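Local coordinates for protein chorismate synthase (Campylobacter jejuni, PDB 1SQ1) that probably catalyses the last step of the shikimate pathway, eliminating phosphate from 5-enolpyruvylshikimate-3-phosphate to give chorismate with the help of reduced FMN, at residues F10-C23 with S124-A136. Numbering follows the deposited sequence.
Sequences FTSFGESHGVAVGC and SARESVARVAGGA. With SO4 (sulfate ion), chain C.
A sulfate ion, probably from the crystallisation liquor, sits between Ser124 and the turn of the hairpin: Ser124 N donates a hydrogen bond to its O3 at 3.0 Å, Ser16 OG comes near its O1, and Thr74 of a second subunit holds it by another hydrogen bond. Ser124 is a predicted FMN ligand, so this end of the contact probably borders the cofactor site. Next along, the methyl of Ala125 presses on the bare backbone of Gly14, with Ala125 CB 3.6 Å from Gly14 CA.

Val21 then spreads its two branches over different neighbours. Val21 CG2 lies 3.6 Å from Val129 CG1, while Val21 CG1 reaches back to the Ala125 methyl and to Arg126, whose side chain crosses that of Val21 at about a right angle. At the middle of the interface Ala130 CB rests against both Ser12 and Cys23, 3.6 Å from Ser12 CB and 4.0 Å from Cys23 CB. With SG set between its backbone N and carbonyl carbon (chi1 81°), Cys23 turns the sulfur to Ala133 and Gly134. The Phe10 ring comes obliquely onto the helix, its CZ 3.6 Å from Arg131 CA and its CE2 3.8 Å from Gly134 CA, and the ring packs directly on the backbone at Gly134, which has no side chain.

Strands 9-13 and 21-26 form a beta hairpin, joined where Phe13 N bonds to Gly22 O, and helix 128-143 lies against one side of it, its part 128-136 running 33° from the direction of strand 21-23. Helix 36-45 touches this helix through Val129 and Val132, helix 325-346 through Ser128 and Arg131, while Phe13, pointing away from the helix, meets Phe13 of the second subunit.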
loop_
_atom_site.group_PDB
_atom_site.type_symbol
_atom_site.label_atom_id
_atom_site.label_comp_id
_atom_site.label_asym_id
_atom_site.label_seq_id
_atom_site.Cartn_x
_atom_site.Cartn_y
_atom_site.Cartn_z
ATOM N N PHE A 10 6.889 -2.106 9.633
ATOM C CA PHE A 10 8.236 -2.100 10.192
ATOM C C PHE A 10 9.189 -1.508 9.171
ATOM O O PHE A 10 9.163 -1.898 8.010
ATOM C CB PHE A 10 8.665 -3.525 10.529
ATOM C CG PHE A 10 10.144 -3.684 10.748
ATOM C CD1 PHE A 10 10.946 -4.285 9.771
ATOM C CD2 PHE A 10 10.738 -3.256 11.929
ATOM C CE1 PHE A 10 12.320 -4.464 9.968
ATOM C CE2 PHE A 10 12.111 -3.429 12.136
ATOM C CZ PHE A 10 12.901 -4.036 11.153
ATOM N N THR A 11 10.030 -0.573 9.594
ATOM C CA THR A 11 10.977 0.047 8.678
ATOM C C THR A 11 12.385 0.132 9.250
ATOM O O THR A 11 12.588 0.644 10.355
ATOM C CB THR A 11 10.539 1.474 8.294
ATOM O OG1 THR A 11 9.223 1.430 7.738
ATOM C CG2 THR A 11 11.493 2.078 7.266
ATOM N N SER A 12 13.364 -0.364 8.497
ATOM C CA SER A 12 14.748 -0.302 8.952
ATOM C C SER A 12 15.579 0.559 8.023
ATOM O O SER A 12 15.512 0.437 6.806
ATOM C CB SER A 12 15.360 -1.705 9.065
ATOM O OG SER A 12 15.248 -2.448 7.861
ATOM N N PHE A 13 16.349 1.461 8.608
ATOM C CA PHE A 13 17.188 2.331 7.821
ATOM C C PHE A 13 18.626 2.049 8.191
ATOM O O PHE A 13 18.948 1.722 9.338
ATOM C CB PHE A 13 16.825 3.797 8.060
ATOM C CG PHE A 13 16.827 4.195 9.497
ATOM C CD1 PHE A 13 17.917 4.868 10.040
ATOM C CD2 PHE A 13 15.741 3.895 10.314
ATOM C CE1 PHE A 13 17.931 5.233 11.380
ATOM C CE2 PHE A 13 15.743 4.252 11.653
ATOM C CZ PHE A 13 16.840 4.925 12.191
ATOM N N GLY A 14 19.492 2.141 7.194
ATOM C CA GLY A 14 20.889 1.866 7.425
ATOM C C GLY A 14 21.702 3.101 7.726
ATOM O O GLY A 14 21.192 4.222 7.753
ATOM N N GLU A 15 22.991 2.873 7.938
ATOM C CA GLU A 15 23.934 3.932 8.247
ATOM C C GLU A 15 25.317 3.464 7.790
ATOM O O GLU A 15 25.887 2.542 8.372
ATOM C CB GLU A 15 23.928 4.179 9.757
ATOM C CG GLU A 15 24.494 5.511 10.196
ATOM C CD GLU A 15 25.979 5.638 9.941
ATOM O OE1 GLU A 15 26.373 6.010 8.812
ATOM O OE2 GLU A 15 26.750 5.357 10.882
ATOM N N SER A 16 25.849 4.080 6.739
ATOM C CA SER A 16 27.165 3.701 6.235
ATOM C C SER A 16 28.170 3.640 7.385
ATOM O O SER A 16 27.909 4.149 8.477
ATOM C CB SER A 16 27.632 4.706 5.182
ATOM O OG SER A 16 26.691 4.796 4.127
ATOM N N HIS A 17 29.315 3.013 7.143
ATOM C CA HIS A 17 30.345 2.888 8.176
ATOM C C HIS A 17 29.909 1.897 9.266
ATOM O O HIS A 17 30.674 1.581 10.183
ATOM C CB HIS A 17 30.642 4.262 8.795
ATOM C CG HIS A 17 31.083 5.288 7.796
ATOM N ND1 HIS A 17 30.432 5.487 6.596
ATOM C CD2 HIS A 17 32.097 6.184 7.825
ATOM C CE1 HIS A 17 31.025 6.462 5.930
ATOM N NE2 HIS A 17 32.038 6.903 6.654
ATOM N N GLY A 18 28.674 1.419 9.157
ATOM C CA GLY A 18 28.155 0.461 10.118
ATOM C C GLY A 18 28.208 0.892 11.568
ATOM O O GLY A 18 28.241 0.054 12.468
ATOM N N VAL A 19 28.217 2.198 11.802
ATOM C CA VAL A 19 28.258 2.719 13.165
ATOM C C VAL A 19 27.070 2.157 13.950
ATOM O O VAL A 19 27.204 1.766 15.115
ATOM C CB VAL A 19 28.207 4.268 13.180
ATOM C CG1 VAL A 19 28.200 4.782 14.608
ATOM C CG2 VAL A 19 29.412 4.832 12.429
ATOM N N ALA A 20 25.909 2.112 13.300
ATOM C CA ALA A 20 24.700 1.587 13.927
ATOM C C ALA A 20 23.533 1.478 12.939
ATOM O O ALA A 20 23.517 2.129 11.894
ATOM C CB ALA A 20 24.310 2.470 15.108
ATOM N N VAL A 21 22.569 0.633 13.275
ATOM C CA VAL A 21 21.391 0.444 12.444
ATOM C C VAL A 21 20.195 1.033 13.186
ATOM O O VAL A 21 20.321 1.474 14.329
ATOM C CB VAL A 21 21.123 -1.050 12.185
ATOM C CG1 VAL A 21 22.304 -1.674 11.479
ATOM C CG2 VAL A 21 20.861 -1.765 13.497
ATOM N N GLY A 22 19.033 1.042 12.546
ATOM C CA GLY A 22 17.856 1.586 13.201
ATOM C C GLY A 22 16.565 1.117 12.571
ATOM O O GLY A 22 16.529 0.799 11.380
ATOM N N CYS A 23 15.503 1.053 13.370
ATOM C CA CYS A 23 14.211 0.636 12.848
ATOM C C CYS A 23 13.100 1.550 13.351
ATOM O O CYS A 23 13.296 2.332 14.284
ATOM C CB CYS A 23 13.912 -0.823 13.214
ATOM S SG CYS A 23 13.272 -1.150 14.859
ATOM N N SER A 124 24.388 -0.640 3.115
ATOM C CA SER A 124 23.450 -1.763 3.145
ATOM C C SER A 124 23.043 -2.131 4.568
ATOM O O SER A 124 21.956 -2.661 4.794
ATOM C CB SER A 124 24.072 -2.999 2.487
ATOM O OG SER A 124 24.338 -2.779 1.118
ATOM N N ALA A 125 23.942 -1.853 5.509
ATOM C CA ALA A 125 23.742 -2.155 6.930
ATOM C C ALA A 125 23.474 -3.652 7.197
ATOM O O ALA A 125 23.337 -4.445 6.259
ATOM C CB ALA A 125 22.597 -1.292 7.498
ATOM N N ARG A 126 23.426 -4.025 8.479
ATOM C CA ARG A 126 23.155 -5.403 8.898
ATOM C C ARG A 126 21.734 -5.502 9.485
ATOM O O ARG A 126 21.555 -5.665 10.697
ATOM C CB ARG A 126 24.210 -5.866 9.923
ATOM C CG ARG A 126 24.364 -5.000 11.177
ATOM C CD ARG A 126 25.682 -5.315 11.904
ATOM N NE ARG A 126 25.610 -5.159 13.363
ATOM C CZ ARG A 126 25.527 -3.996 14.013
ATOM N NH1 ARG A 126 25.507 -2.845 13.348
ATOM N NH2 ARG A 126 25.456 -3.983 15.341
ATOM N N GLU A 127 20.741 -5.387 8.593
ATOM C CA GLU A 127 19.308 -5.433 8.908
ATOM C C GLU A 127 18.932 -6.364 10.048
ATOM O O GLU A 127 18.030 -6.070 10.830
ATOM C CB GLU A 127 18.508 -5.830 7.655
ATOM C CG GLU A 127 19.237 -6.816 6.726
ATOM C CD GLU A 127 18.444 -8.087 6.418
ATOM O OE1 GLU A 127 18.224 -8.906 7.338
ATOM O OE2 GLU A 127 18.049 -8.277 5.248
ATOM N N SER A 128 19.623 -7.495 10.117
ATOM C CA SER A 128 19.401 -8.503 11.140
ATOM C C SER A 128 19.130 -7.891 12.516
ATOM O O SER A 128 18.168 -8.270 13.189
ATOM C CB SER A 128 20.622 -9.419 11.204
ATOM O OG SER A 128 20.456 -10.435 12.173
ATOM N N VAL A 129 19.980 -6.945 12.927
ATOM C CA VAL A 129 19.844 -6.269 14.222
ATOM C C VAL A 129 18.506 -5.535 14.321
ATOM O O VAL A 129 17.816 -5.603 15.343
ATOM C CB VAL A 129 20.968 -5.239 14.437
ATOM C CG1 VAL A 129 20.764 -4.513 15.763
ATOM C CG2 VAL A 129 22.312 -5.934 14.407
ATOM N N ALA A 130 18.158 -4.825 13.253
ATOM C CA ALA A 130 16.910 -4.087 13.202
ATOM C C ALA A 130 15.715 -5.046 13.259
ATOM O O ALA A 130 14.846 -4.900 14.113
ATOM C CB ALA A 130 16.864 -3.242 11.932
ATOM N N ARG A 131 15.683 -6.036 12.370
ATOM C CA ARG A 131 14.582 -6.990 12.333
ATOM C C ARG A 131 14.296 -7.524 13.726
ATOM O O ARG A 131 13.142 -7.710 14.102
ATOM C CB ARG A 131 14.920 -8.143 11.391
ATOM C CG ARG A 131 15.661 -7.701 10.127
ATOM C CD ARG A 131 16.061 -8.873 9.235
ATOM N NE ARG A 131 14.930 -9.461 8.528
ATOM C CZ ARG A 131 14.766 -9.422 7.211
ATOM N NH1 ARG A 131 13.699 -9.987 6.658
ATOM N NH2 ARG A 131 15.669 -8.827 6.445
ATOM N N VAL A 132 15.354 -7.775 14.496
ATOM C CA VAL A 132 15.206 -8.276 15.866
ATOM C C VAL A 132 14.578 -7.204 16.780
ATOM O O VAL A 132 13.577 -7.469 17.452
ATOM C CB VAL A 132 16.572 -8.719 16.444
ATOM C CG1 VAL A 132 16.406 -9.241 17.869
ATOM C CG2 VAL A 132 17.165 -9.795 15.564
ATOM N N ALA A 133 15.148 -6.002 16.809
ATOM C CA ALA A 133 14.580 -4.944 17.636
ATOM C C ALA A 133 13.080 -4.845 17.366
ATOM O O ALA A 133 12.262 -4.986 18.278
ATOM C CB ALA A 133 15.246 -3.616 17.330
ATOM N N GLY A 134 12.734 -4.606 16.102
ATOM C CA GLY A 134 11.342 -4.481 15.702
ATOM C C GLY A 134 10.467 -5.638 16.152
ATOM O O GLY A 134 9.381 -5.421 16.687
ATOM N N GLY A 135 10.922 -6.867 15.929
ATOM C CA GLY A 135 10.151 -8.023 16.357
ATOM C C GLY A 135 9.917 -8.012 17.866
ATOM O O GLY A 135 8.828 -8.367 18.341
ATOM N N ALA A 136 10.941 -7.606 18.620
ATOM C CA ALA A 136 10.867 -7.520 20.081
ATOM C C ALA A 136 9.653 -6.694 20.465
ATOM O O ALA A 136 8.776 -7.139 21.208
ATOM C CB ALA A 136 12.128 -6.858 20.624
HETATM S S SO4 C . 24.531 3.060 1.276
HETATM O O1 SO4 C . 24.786 4.470 1.664
HETATM O O2 SO4 C . 25.778 2.491 0.692
HETATM O O3 SO4 C . 24.133 2.286 2.486
HETATM O O4 SO4 C . 23.440 3.007 0.262
#